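Obg-like ATPase 1 (Schizosaccharomyces pombe, PDB 1NI3) hydrolyses ATP, and GTP less efficiently, with magnesium as cofactor, and negatively regulates the G2/M transition of the cell cycle. Local coordinates at residues A[91-96]-A[107-112]; A[19-24]-A[115-120]; A[75-80]-A[313-318]; A[348-353]-A[368-373]; A[122-127]-A[136-141]. One frame throughout, in Å; residues are numbered along the deposited sequence.

Contact 1 (A[91-96]-A[107-112]); sequences DIAGLT and NAFLSH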
# COMPACT_ATOMS: atom_id res chain seq x y z
N ASP A 91 1.97 10.80 6.02
CA ASP A 91 1.00 11.86 6.25
C ASP A 91 1.28 13.00 5.27
O ASP A 91 1.83 14.03 5.63
CB ASP A 91 1.10 12.34 7.69
CG ASP A 91 0.22 13.53 7.95
OD1 ASP A 91 -0.90 13.57 7.39
OD2 ASP A 91 0.64 14.43 8.72
N ILE A 92 0.90 12.78 4.02
CA ILE A 92 1.08 13.75 2.95
C ILE A 92 0.73 15.17 3.42
O ILE A 92 1.54 16.09 3.28
CB ILE A 92 0.20 13.39 1.74
CG1 ILE A 92 0.44 11.92 1.37
CG2 ILE A 92 0.53 14.32 0.57
CD1 ILE A 92 1.89 11.61 1.03
N ALA A 93 -0.47 15.35 3.97
CA ALA A 93 -0.88 16.66 4.45
C ALA A 93 0.18 17.23 5.38
O ALA A 93 0.64 18.35 5.19
CB ALA A 93 -2.21 16.56 5.16
N GLY A 94 0.58 16.47 6.38
CA GLY A 94 1.58 16.95 7.31
C GLY A 94 2.88 17.39 6.67
O GLY A 94 3.58 18.23 7.23
N LEU A 95 3.21 16.83 5.51
CA LEU A 95 4.46 17.16 4.81
C LEU A 95 4.38 18.44 3.99
O LEU A 95 5.28 18.72 3.21
CB LEU A 95 4.87 16.02 3.88
CG LEU A 95 5.37 14.77 4.58
CD1 LEU A 95 5.39 13.61 3.60
CD2 LEU A 95 6.74 15.03 5.18
N THR A 96 3.32 19.20 4.18
CA THR A 96 3.15 20.45 3.47
C THR A 96 2.09 21.25 4.18
O THR A 96 0.90 21.02 3.96
CB THR A 96 2.70 20.23 2.01
OG1 THR A 96 2.05 18.96 1.88
CG2 THR A 96 3.88 20.31 1.07
N ASN A 107 -0.48 21.36 -6.30
CA ASN A 107 0.76 20.87 -6.87
C ASN A 107 1.76 20.45 -5.81
O ASN A 107 2.55 19.55 -6.03
CB ASN A 107 1.37 21.95 -7.75
CG ASN A 107 1.62 21.47 -9.16
OD1 ASN A 107 2.49 20.62 -9.38
ND2 ASN A 107 0.88 22.01 -10.12
N ALA A 108 1.73 21.12 -4.67
CA ALA A 108 2.66 20.77 -3.60
C ALA A 108 2.29 19.42 -3.01
O ALA A 108 3.12 18.51 -2.93
CB ALA A 108 2.65 21.84 -2.52
N PHE A 109 1.04 19.31 -2.58
CA PHE A 109 0.51 18.09 -2.00
C PHE A 109 0.88 16.93 -2.90
O PHE A 109 1.41 15.92 -2.46
CB PHE A 109 -1.01 18.17 -1.89
CG PHE A 109 -1.61 17.09 -1.05
CD1 PHE A 109 -1.54 17.14 0.33
CD2 PHE A 109 -2.22 15.99 -1.65
CE1 PHE A 109 -2.06 16.11 1.12
CE2 PHE A 109 -2.74 14.96 -0.88
CZ PHE A 109 -2.66 15.02 0.52
N LEU A 110 0.61 17.08 -4.19
CA LEU A 110 0.95 16.05 -5.13
C LEU A 110 2.44 15.79 -5.22
O LEU A 110 2.85 14.64 -5.31
CB LEU A 110 0.40 16.38 -6.51
CG LEU A 110 -1.12 16.26 -6.66
CD1 LEU A 110 -1.51 16.61 -8.07
CD2 LEU A 110 -1.55 14.85 -6.32
N SER A 111 3.26 16.83 -5.19
CA SER A 111 4.71 16.60 -5.29
C SER A 111 5.22 15.57 -4.28
O SER A 111 6.22 14.92 -4.52
CB SER A 111 5.49 17.92 -5.16
OG SER A 111 5.63 18.33 -3.81
N HIS A 112 4.51 15.42 -3.17
CA HIS A 112 4.87 14.47 -2.11
C HIS A 112 4.25 13.11 -2.33
O HIS A 112 4.80 12.08 -1.95
CB HIS A 112 4.41 14.98 -0.75
CG HIS A 112 5.33 16.00 -0.17
ND1 HIS A 112 6.61 15.71 0.21
CD2 HIS A 112 5.15 17.33 0.06
CE1 HIS A 112 7.20 16.81 0.64
NE2 HIS A 112 6.34 17.80 0.56
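Over one face of the Phe109 ring lies the CG2 methyl of Ile92, while CA of Ala93 meets the ring edge in its plane. The second ring, His112, has CB of Leu95 above the middle of one face, 3.9 Å from the ring centroid, and the Thr96 methyl CG2 near its plane at the edge, 3.4 Å from CD2 of His112. The two aromatic groups reach across from helix 107-113 by different routes: CG of Phe109 is anti to the backbone N (chi1 -168°), carrying the ring out to Ile92 and Ala93, whereas CG of His112 is anti to its carbonyl carbon (chi1 -80°). Thr96 turns its hydroxyl back into its own segment, where OG1 makes a weak 3.2 Å bond to Ile92 O, leaving the methyl to meet the imidazole edge. Ala108 suits the neighbouring place because its short side chain lets CG2 of Thr96 come within 4.1 Å of its CB. The sequence Asp91-Ile92-Ala93-Gly94 matches the DxxG motif of GTPases, and Ala93 lies beside Lys33, predicted to bind ATP. No hydrogen bond crosses here: NE2 of His112 is near Leu95 O but badly angled. Cohesion therefore rests on aliphatic groups against aromatic rings, probably a less directional hold than backbone pairing.

Contact 2 (A[19-24]-A[115-120]); sequences NNLKTG and AVDAIY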
# COMPACT_ATOMS: atom_id res chain seq x y z
N ASN A 19 11.46 -3.53 -2.48
CA ASN A 19 10.68 -4.03 -1.36
C ASN A 19 10.20 -2.91 -0.47
O ASN A 19 9.07 -2.93 -0.01
CB ASN A 19 11.51 -5.01 -0.51
CG ASN A 19 12.11 -6.13 -1.33
OD1 ASN A 19 11.41 -6.93 -1.96
ND2 ASN A 19 13.44 -6.20 -1.33
N ASN A 20 11.05 -1.91 -0.22
CA ASN A 20 10.64 -0.80 0.62
C ASN A 20 9.69 0.16 -0.10
O ASN A 20 10.08 1.28 -0.43
CB ASN A 20 11.86 -0.04 1.11
CG ASN A 20 12.83 0.23 -0.00
OD1 ASN A 20 13.64 -0.62 -0.34
ND2 ASN A 20 12.73 1.41 -0.60
N LEU A 21 8.47 -0.30 -0.35
CA LEU A 21 7.44 0.50 -1.01
C LEU A 21 6.64 1.17 0.12
O LEU A 21 6.51 0.59 1.21
CB LEU A 21 6.52 -0.42 -1.81
CG LEU A 21 7.23 -1.27 -2.86
CD1 LEU A 21 6.29 -2.24 -3.58
CD2 LEU A 21 7.85 -0.30 -3.83
N LYS A 22 6.13 2.37 -0.10
CA LYS A 22 5.37 3.06 0.95
C LYS A 22 3.99 3.56 0.47
O LYS A 22 3.74 3.63 -0.73
CB LYS A 22 6.20 4.22 1.49
CG LYS A 22 6.75 5.15 0.41
CD LYS A 22 7.93 6.02 0.88
CE LYS A 22 9.21 5.21 1.09
NZ LYS A 22 9.07 4.19 2.18
N THR A 23 3.11 3.87 1.41
CA THR A 23 1.77 4.36 1.08
C THR A 23 1.61 5.72 1.75
O THR A 23 2.17 5.95 2.83
CB THR A 23 0.66 3.46 1.65
OG1 THR A 23 0.63 3.58 3.08
CG2 THR A 23 0.92 2.01 1.31
N GLY A 24 0.86 6.62 1.12
CA GLY A 24 0.64 7.95 1.68
C GLY A 24 -0.85 8.20 1.79
O GLY A 24 -1.62 7.66 1.00
N ALA A 115 6.19 10.58 -4.27
CA ALA A 115 7.22 9.80 -3.61
C ALA A 115 6.66 8.56 -2.94
O ALA A 115 7.38 7.83 -2.26
CB ALA A 115 7.93 10.67 -2.58
N VAL A 116 5.38 8.32 -3.16
CA VAL A 116 4.70 7.19 -2.54
C VAL A 116 4.32 6.12 -3.61
O VAL A 116 4.48 6.36 -4.81
CB VAL A 116 3.48 7.74 -1.75
CG1 VAL A 116 2.17 7.23 -2.31
CG2 VAL A 116 3.65 7.44 -0.28
N ASP A 117 3.84 4.95 -3.19
CA ASP A 117 3.50 3.89 -4.15
C ASP A 117 2.06 3.38 -4.09
O ASP A 117 1.60 2.72 -5.03
CB ASP A 117 4.44 2.72 -3.94
CG ASP A 117 5.88 3.14 -3.96
OD1 ASP A 117 6.47 3.17 -5.06
OD2 ASP A 117 6.41 3.48 -2.87
N ALA A 118 1.35 3.67 -3.00
CA ALA A 118 -0.04 3.27 -2.81
C ALA A 118 -0.77 4.36 -2.03
O ALA A 118 -0.32 4.78 -0.96
CB ALA A 118 -0.10 1.95 -2.07
N ILE A 119 -1.89 4.80 -2.58
CA ILE A 119 -2.69 5.85 -1.99
C ILE A 119 -3.86 5.40 -1.12
O ILE A 119 -4.61 4.49 -1.47
CB ILE A 119 -3.26 6.78 -3.10
CG1 ILE A 119 -2.18 7.73 -3.59
CG2 ILE A 119 -4.43 7.58 -2.58
CD1 ILE A 119 -2.67 8.71 -4.56
N TYR A 120 -3.98 6.06 0.02
CA TYR A 120 -5.06 5.80 0.95
C TYR A 120 -5.96 7.02 0.83
O TYR A 120 -5.69 8.05 1.44
CB TYR A 120 -4.52 5.72 2.36
CG TYR A 120 -4.08 4.33 2.76
CD1 TYR A 120 -4.97 3.27 2.69
CD2 TYR A 120 -2.81 4.08 3.28
CE1 TYR A 120 -4.62 2.01 3.12
CE2 TYR A 120 -2.44 2.82 3.72
CZ TYR A 120 -3.36 1.79 3.64
OH TYR A 120 -3.04 0.53 4.08
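Asp117 reaches across to the backbone of Lys22, its side chain at about a right angle to that of Leu21, whose CD2 lies 3.9 Å from OD1 of Asp117. Because CG of Asp117 is anti to its own carbonyl carbon (chi1 -52°), OD2 can accept the N-H of Lys22 at 3.0 Å in a nearly straight bond (173°), on the anti side and somewhat out of the carboxylate plane. OD1 has a second mate, a salt bridge to Arg16, so both carboxylate oxygens are engaged. Lys22 O accepts Asp117 N at 2.8 Å, and Ala118 N more weakly.

Further along, Thr23 and Ala118 present their side chains on the same face, with CG2 of Thr23 3.5 Å from CB of Ala118. The hydroxyl of Thr23 lies obliquely to the Tyr120 ring and bonds Thr88 O, whereas Tyr120 OH bonds Ile297 O; both buried hydroxyls are thus satisfied. Gly24 lies against Val116 CG2, where a side chain would probably be cramped. Its N bonds Ala118 O at 3.0 Å, and its O receives Tyr120 N at 3.0 Å.

Such parallel pairing belongs to the central sheet of P-loop NTPases, in which strand 22-27 runs into the predicted ATP-binding loop containing Lys33 and strand 118-124 lies beside it.

Contact 3 (A[75-80]-A[313-318]); sequences EAYKPK and CGEDEV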
# COMPACT_ATOMS: atom_id res chain seq x y z
N GLU A 75 4.46 -17.55 19.33
CA GLU A 75 4.03 -18.41 20.43
C GLU A 75 4.76 -19.73 20.47
O GLU A 75 5.03 -20.27 21.55
CB GLU A 75 2.52 -18.66 20.35
CG GLU A 75 1.71 -17.41 20.68
CD GLU A 75 2.32 -16.60 21.82
OE1 GLU A 75 2.43 -17.14 22.94
OE2 GLU A 75 2.71 -15.43 21.58
N ALA A 76 5.08 -20.24 19.29
CA ALA A 76 5.77 -21.50 19.11
C ALA A 76 7.24 -21.48 19.53
O ALA A 76 7.72 -22.44 20.14
CB ALA A 76 5.65 -21.92 17.66
N TYR A 77 7.95 -20.41 19.20
CA TYR A 77 9.37 -20.31 19.55
C TYR A 77 9.55 -19.48 20.80
O TYR A 77 10.56 -19.62 21.49
CB TYR A 77 10.18 -19.63 18.43
CG TYR A 77 10.42 -20.49 17.22
CD1 TYR A 77 9.37 -20.83 16.37
CD2 TYR A 77 11.70 -20.96 16.92
CE1 TYR A 77 9.59 -21.63 15.25
CE2 TYR A 77 11.92 -21.75 15.80
CZ TYR A 77 10.87 -22.09 14.97
OH TYR A 77 11.08 -22.90 13.89
N LYS A 78 8.57 -18.63 21.08
CA LYS A 78 8.64 -17.76 22.25
C LYS A 78 10.03 -17.15 22.36
O LYS A 78 10.79 -17.48 23.26
CB LYS A 78 8.31 -18.56 23.51
CG LYS A 78 6.93 -19.14 23.47
CD LYS A 78 6.52 -19.66 24.83
CE LYS A 78 5.20 -20.39 24.74
NZ LYS A 78 4.16 -19.55 24.09
N PRO A 79 10.38 -16.27 21.42
CA PRO A 79 11.68 -15.60 21.38
C PRO A 79 11.76 -14.37 22.28
O PRO A 79 10.74 -13.76 22.60
CB PRO A 79 11.82 -15.22 19.92
CG PRO A 79 10.42 -14.79 19.61
CD PRO A 79 9.58 -15.90 20.23
N LYS A 80 12.98 -14.01 22.66
CA LYS A 80 13.22 -12.85 23.50
C LYS A 80 12.75 -11.62 22.74
O LYS A 80 12.26 -10.66 23.32
CB LYS A 80 14.72 -12.70 23.77
CG LYS A 80 15.35 -13.87 24.49
CD LYS A 80 16.84 -13.68 24.72
CE LYS A 80 17.41 -14.87 25.49
NZ LYS A 80 18.86 -14.72 25.80
N CYS A 313 12.89 -17.65 12.31
CA CYS A 313 12.61 -17.98 13.71
C CYS A 313 13.81 -18.55 14.46
O CYS A 313 14.72 -19.14 13.88
CB CYS A 313 11.47 -18.98 13.75
SG CYS A 313 10.12 -18.48 12.69
N GLY A 314 13.79 -18.35 15.77
CA GLY A 314 14.86 -18.82 16.63
C GLY A 314 14.59 -18.44 18.07
O GLY A 314 14.02 -17.38 18.33
N GLU A 315 14.99 -19.30 19.00
CA GLU A 315 14.78 -19.03 20.41
C GLU A 315 15.12 -17.59 20.78
O GLU A 315 14.52 -17.02 21.68
CB GLU A 315 15.58 -20.02 21.27
CG GLU A 315 15.28 -21.49 20.96
CD GLU A 315 13.82 -21.87 21.21
OE1 GLU A 315 13.34 -21.69 22.35
OE2 GLU A 315 13.15 -22.36 20.26
N ASP A 316 16.08 -17.01 20.08
CA ASP A 316 16.44 -15.63 20.36
C ASP A 316 15.47 -14.65 19.72
O ASP A 316 14.92 -13.78 20.40
CB ASP A 316 17.86 -15.30 19.89
CG ASP A 316 18.91 -15.61 20.95
OD1 ASP A 316 18.72 -15.20 22.12
OD2 ASP A 316 19.92 -16.27 20.61
N GLU A 317 15.23 -14.79 18.43
CA GLU A 317 14.33 -13.86 17.76
C GLU A 317 13.50 -14.45 16.64
O GLU A 317 13.87 -15.42 15.99
CB GLU A 317 15.15 -12.69 17.22
CG GLU A 317 14.34 -11.58 16.59
CD GLU A 317 15.22 -10.58 15.86
OE1 GLU A 317 15.70 -10.90 14.74
OE2 GLU A 317 15.45 -9.48 16.41
N VAL A 318 12.35 -13.83 16.42
CA VAL A 318 11.45 -14.22 15.36
C VAL A 318 11.14 -12.96 14.58
O VAL A 318 10.49 -12.05 15.11
CB VAL A 318 10.16 -14.82 15.93
CG1 VAL A 318 9.16 -15.04 14.81
CG2 VAL A 318 10.48 -16.11 16.65
O HOH W 1 10.48 -23.24 19.84
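The backbone leaves helix 68-77 at Lys78, whose positive phi (44°) turns the chain so that Pro79 runs up to Glu315, their CA atoms 4.7 Å apart. Tyr77, the last residue of that helix, lays a ring face against Cys313: CB sits over the ring centre, 3.4 Å from the centroid, and SG lies over the ring too, at 4.4 Å from the centroid of Tyr77, a Cys sulfur-aromatic contact. A broad, flat tyrosine suits this place, since its ring can cover the small thiol side chain. Its CB also approaches the CG2 methyl of Val318. An alanine at Tyr77 is likely to open a gap over Cys313 and leave its CB and sulfur without the aromatic face they rest on. Pro79 packs its CG against CG2 of Val318, and its CA-H points at Glu315 O (CA to O 3.2 Å), a rigid ring well fitted to a turn hugging backbone carbonyls.

Charged groups ring the margin. Lys80, extended beyond CG, lies alongside Asp316 and makes a long salt bridge, NZ to OD1 3.7 Å. Glu315 folds back at chi2, and a water links its OE2 (2.8 Å) to Ala76 O (2.9 Å).

Around this joint between the G domain and the TGS region, Cys313 touches Leu73 and Val318 touches Phe70, both of helix 68-77. The backbone of Val318 bonds Ser81 and Val83, pairing strand 317-324 in parallel with strand 81-90.

Contact 4 (A[348-353]-A[368-373]); sequences EIMHYQ and GKYLTK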
# COMPACT_ATOMS: atom_id res chain seq x y z
N GLU A 348 17.91 -22.96 3.42
CA GLU A 348 17.02 -23.92 4.07
C GLU A 348 15.64 -23.32 4.34
O GLU A 348 15.49 -22.44 5.19
CB GLU A 348 17.66 -24.42 5.37
CG GLU A 348 18.61 -25.60 5.16
CD GLU A 348 19.85 -25.51 6.01
OE1 GLU A 348 19.73 -25.43 7.25
OE2 GLU A 348 20.96 -25.55 5.44
N ILE A 349 14.65 -23.82 3.61
CA ILE A 349 13.27 -23.36 3.71
C ILE A 349 12.40 -24.36 4.46
O ILE A 349 12.64 -25.56 4.43
CB ILE A 349 12.65 -23.11 2.31
CG1 ILE A 349 12.83 -21.65 1.90
CG2 ILE A 349 11.17 -23.48 2.29
CD1 ILE A 349 14.28 -21.22 1.77
N MSE A 350 11.36 -23.85 5.10
CA MSE A 350 10.46 -24.70 5.86
C MSE A 350 9.08 -24.04 5.78
O MSE A 350 8.73 -23.20 6.61
CB MSE A 350 11.01 -24.79 7.29
CG MSE A 350 10.29 -25.71 8.24
SE MSE A 350 11.26 -26.03 9.92
CE MSE A 350 12.23 -24.36 10.12
N HIS A 351 8.31 -24.42 4.76
CA HIS A 351 6.98 -23.87 4.52
C HIS A 351 6.17 -23.79 5.80
O HIS A 351 6.09 -24.76 6.54
CB HIS A 351 6.21 -24.71 3.48
CG HIS A 351 6.83 -24.68 2.12
ND1 HIS A 351 7.94 -23.94 1.82
CD2 HIS A 351 6.47 -25.30 0.97
CE1 HIS A 351 8.25 -24.10 0.54
NE2 HIS A 351 7.37 -24.93 0.01
N TYR A 352 5.57 -22.64 6.03
CA TYR A 352 4.78 -22.42 7.23
C TYR A 352 3.84 -23.59 7.53
O TYR A 352 3.77 -24.06 8.68
CB TYR A 352 3.96 -21.14 7.10
CG TYR A 352 3.07 -20.90 8.28
CD1 TYR A 352 3.59 -20.53 9.53
CD2 TYR A 352 1.69 -21.10 8.18
CE1 TYR A 352 2.76 -20.36 10.64
CE2 TYR A 352 0.86 -20.93 9.28
CZ TYR A 352 1.40 -20.56 10.51
OH TYR A 352 0.57 -20.42 11.60
N GLN A 353 3.15 -24.08 6.51
CA GLN A 353 2.22 -25.18 6.70
C GLN A 353 2.86 -26.42 7.31
O GLN A 353 2.27 -27.07 8.18
CB GLN A 353 1.55 -25.54 5.37
CG GLN A 353 0.31 -26.39 5.54
CD GLN A 353 -0.64 -25.79 6.56
OE1 GLN A 353 -0.53 -26.05 7.75
NE2 GLN A 353 -1.57 -24.96 6.09
N GLY A 368 11.22 -35.00 6.14
CA GLY A 368 11.78 -34.46 4.91
C GLY A 368 11.37 -33.03 4.59
O GLY A 368 11.95 -32.40 3.69
N LYS A 369 10.38 -32.53 5.32
CA LYS A 369 9.88 -31.18 5.11
C LYS A 369 10.89 -30.07 5.41
O LYS A 369 10.52 -28.90 5.47
CB LYS A 369 8.60 -30.97 5.91
CG LYS A 369 7.33 -31.26 5.11
CD LYS A 369 7.39 -32.62 4.42
CE LYS A 369 6.41 -32.71 3.23
NZ LYS A 369 4.96 -32.54 3.59
N TYR A 370 12.16 -30.42 5.62
CA TYR A 370 13.15 -29.38 5.85
C TYR A 370 13.87 -29.19 4.53
O TYR A 370 15.08 -29.41 4.42
CB TYR A 370 14.15 -29.78 6.92
CG TYR A 370 15.03 -28.62 7.38
CD1 TYR A 370 14.55 -27.67 8.29
CD2 TYR A 370 16.35 -28.52 6.96
CE1 TYR A 370 15.38 -26.65 8.76
CE2 TYR A 370 17.18 -27.50 7.42
CZ TYR A 370 16.70 -26.58 8.33
OH TYR A 370 17.54 -25.61 8.82
N LEU A 371 13.10 -28.78 3.54
CA LEU A 371 13.58 -28.55 2.18
C LEU A 371 14.86 -27.71 2.05
O LEU A 371 15.20 -26.92 2.93
CB LEU A 371 12.46 -27.89 1.37
CG LEU A 371 11.06 -28.47 1.63
CD1 LEU A 371 10.05 -27.77 0.73
CD2 LEU A 371 11.04 -29.98 1.37
N THR A 372 15.56 -27.90 0.94
CA THR A 372 16.79 -27.15 0.66
C THR A 372 16.67 -26.53 -0.72
O THR A 372 16.78 -27.23 -1.73
CB THR A 372 18.05 -28.04 0.64
OG1 THR A 372 18.26 -28.58 1.95
CG2 THR A 372 19.28 -27.20 0.24
N LYS A 373 16.46 -25.22 -0.77
CA LYS A 373 16.32 -24.54 -2.05
C LYS A 373 17.56 -23.82 -2.52
O LYS A 373 18.40 -23.41 -1.72
CB LYS A 373 15.12 -23.59 -2.03
CG LYS A 373 13.81 -24.28 -2.35
CD LYS A 373 13.31 -25.14 -1.21
CE LYS A 373 12.34 -26.19 -1.72
NZ LYS A 373 11.40 -25.62 -2.73
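With CG anti to the backbone N (chi1 -169°), the Tyr370 ring swings out beside Glu348, whose chain bends at chi2 so that its carboxylate turns to the phenol. The two meet at the margin of the small antiparallel sheet of the TGS region, a ubiquitin-like family, Tyr370 lying just before strand 372-374; within the sheet Glu348 and Thr372 form a non-hydrogen-bonded pair. Tyrosine suits the place by offering a ring edge and a hydroxyl at once. CD1 of Tyr370 is 4.0 Å from SE of selenomethionine Met350, a Met-aromatic contact at the ring edge, and Arg365 makes a cation-pi contact with the same ring.

Toward the end of strand 346-350, Ile349 N bonds Leu371 O at 3.2 Å, approaching from above the carbonyl plane, while the Lys373 chain passes its CD 4.1 Å from CB of Ile349. His351, at the N-cap of helix 352-358, turns one face to Leu371, whose CD1 is 4.2 Å from the imidazole centroid, off toward the rim; a branched aliphatic tip sits easily on such a face.

The phenol donates to Glu348: OH of Tyr370 lies 2.7 Å from OE1, meeting its anti lone pair, with the ring and carboxylate planes 50° apart and OE1 at the ring edge, in plane.

Contact 5 (A[122-127]-A[136-141]); sequences VVRAFD and GDVDPI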
# COMPACT_ATOMS: atom_id res chain seq x y z
N VAL A 122 -9.02 9.06 1.73
CA VAL A 122 -10.06 9.23 2.73
C VAL A 122 -11.32 9.95 2.23
O VAL A 122 -11.32 11.16 2.03
CB VAL A 122 -9.53 10.02 3.92
CG1 VAL A 122 -10.60 10.12 4.98
CG2 VAL A 122 -8.28 9.37 4.45
N VAL A 123 -12.41 9.20 2.06
CA VAL A 123 -13.68 9.77 1.60
C VAL A 123 -14.53 10.17 2.81
O VAL A 123 -14.71 9.40 3.75
CB VAL A 123 -14.47 8.75 0.74
CG1 VAL A 123 -15.76 9.38 0.24
CG2 VAL A 123 -13.62 8.30 -0.44
N ARG A 124 -15.06 11.39 2.77
CA ARG A 124 -15.89 11.88 3.87
C ARG A 124 -17.35 11.49 3.73
O ARG A 124 -17.96 11.70 2.68
CB ARG A 124 -15.77 13.40 3.99
CG ARG A 124 -16.69 14.01 5.02
CD ARG A 124 -16.32 15.45 5.27
NE ARG A 124 -17.08 16.02 6.37
CZ ARG A 124 -16.79 17.18 6.95
NH1 ARG A 124 -15.74 17.88 6.53
NH2 ARG A 124 -17.53 17.63 7.95
N ALA A 125 -17.91 10.94 4.80
CA ALA A 125 -19.30 10.50 4.83
C ALA A 125 -19.92 10.97 6.14
O ALA A 125 -20.82 10.34 6.68
CB ALA A 125 -19.37 8.99 4.76
N PHE A 126 -19.43 12.09 6.64
CA PHE A 126 -19.96 12.65 7.86
C PHE A 126 -20.12 14.14 7.61
O PHE A 126 -19.47 14.70 6.72
CB PHE A 126 -18.99 12.40 9.01
CG PHE A 126 -17.68 13.11 8.86
CD1 PHE A 126 -17.49 14.36 9.42
CD2 PHE A 126 -16.62 12.52 8.19
CE1 PHE A 126 -16.26 15.02 9.29
CE2 PHE A 126 -15.40 13.17 8.06
CZ PHE A 126 -15.23 14.42 8.61
N ASP A 127 -20.99 14.77 8.38
CA ASP A 127 -21.25 16.20 8.26
C ASP A 127 -21.40 16.89 9.62
O ASP A 127 -21.90 18.00 9.70
CB ASP A 127 -22.48 16.44 7.37
CG ASP A 127 -23.60 15.42 7.61
OD1 ASP A 127 -24.59 15.43 6.86
OD2 ASP A 127 -23.48 14.62 8.57
N GLY A 136 -26.09 20.19 0.11
CA GLY A 136 -25.28 20.19 -1.10
C GLY A 136 -23.88 20.66 -0.77
O GLY A 136 -22.99 20.65 -1.62
N ASP A 137 -23.67 21.09 0.48
CA ASP A 137 -22.38 21.57 0.94
C ASP A 137 -21.37 20.44 0.96
O ASP A 137 -20.46 20.38 0.14
CB ASP A 137 -22.52 22.17 2.35
CG ASP A 137 -21.23 22.83 2.83
OD1 ASP A 137 -20.18 22.14 2.85
OD2 ASP A 137 -21.28 24.02 3.20
N VAL A 138 -21.55 19.53 1.91
CA VAL A 138 -20.65 18.38 2.06
C VAL A 138 -21.10 17.22 1.17
O VAL A 138 -21.96 16.43 1.56
CB VAL A 138 -20.60 17.90 3.52
CG1 VAL A 138 -19.70 16.67 3.63
CG2 VAL A 138 -20.08 19.03 4.41
N ASP A 139 -20.51 17.13 -0.01
CA ASP A 139 -20.83 16.08 -0.96
C ASP A 139 -19.58 15.31 -1.36
O ASP A 139 -18.70 15.83 -2.04
CB ASP A 139 -21.47 16.69 -2.21
CG ASP A 139 -21.60 15.70 -3.34
OD1 ASP A 139 -22.02 14.56 -3.08
OD2 ASP A 139 -21.29 16.07 -4.49
N PRO A 140 -19.49 14.04 -0.93
CA PRO A 140 -18.33 13.18 -1.23
C PRO A 140 -18.16 12.93 -2.73
O PRO A 140 -17.07 13.13 -3.28
CB PRO A 140 -18.65 11.90 -0.47
CG PRO A 140 -20.13 11.83 -0.55
CD PRO A 140 -20.54 13.26 -0.25
N ILE A 141 -19.23 12.49 -3.38
CA ILE A 141 -19.21 12.21 -4.81
C ILE A 141 -18.49 13.32 -5.58
O ILE A 141 -17.69 13.03 -6.46
CB ILE A 141 -20.63 12.06 -5.36
CG1 ILE A 141 -21.31 10.84 -4.74
CG2 ILE A 141 -20.59 11.94 -6.87
CD1 ILE A 141 -21.74 11.03 -3.30
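Arg124 runs out fully extended from CG to NE, crossing Val138 at about a right angle, with CG1 of Val138 3.8 Å from NE. The start of that reach is set by chi1 (175°), which puts CG anti to the backbone N and sends the chain past Val138 to Phe126. There NE donates to Phe126 O at 2.8 Å, 160° at the hydrogen; the oxygen lies in the guanidinium plane, yet the donor stands above the carbonyl plane, 40° out of it. One guanidinium face looks onto the Phe126 ring, with NE over its rim. Val138 CG1 also comes 3.7 Å from Phe126 O, so an aliphatic branch lies beside that bond.

In this P-loop NTPase domain the two segments carry the end of strand 118-124 into the loop that follows, and the approach to helix 140-168 with its first residues, close to the nucleotide site: Arg124 NH1 makes a weak bond to O of Asn30, predicted to bind ATP. A leucine in place of Arg124 would probably leave Phe126 O without its donor, the Phe126 ring without the flat group over it and Asn30 O without this partner.

Pro140 suits the first turn of the helix, where no N-H is needed for an intrahelical bond. Its CB lies 3.9 Å from Val123 CG1, side chains crossing at about a right angle, and Ile249 touches both residues. Asp139, at the N-cap, makes a weak bond through OD2 to Arg142 N.

In the fold
Contacts 1, 2 and 5 belong to the G domain, contact 4 to the TGS region, and contact 3 joins the two. The centre of contact 2 is about 5 Å from the chain's centre; it touches contact 1, about 13 Å away between centres, through Ile92 and Gly24. Contacts 2 and 5 share strand 118-124, one at its start and the other at its end, about 25 Å apart between centres. Along the chain, both segments of contact 1 fall between those of contact 2, and contact 5 follows. The partner of segment 75-80 in contact 3 comes after contact 5; strand 81-90 pairs with strand 317-324, carrying the mixed sheet into the TGS region. Contacts 3 and 4 touch through Tyr77 and Met350, far from the nucleotide site.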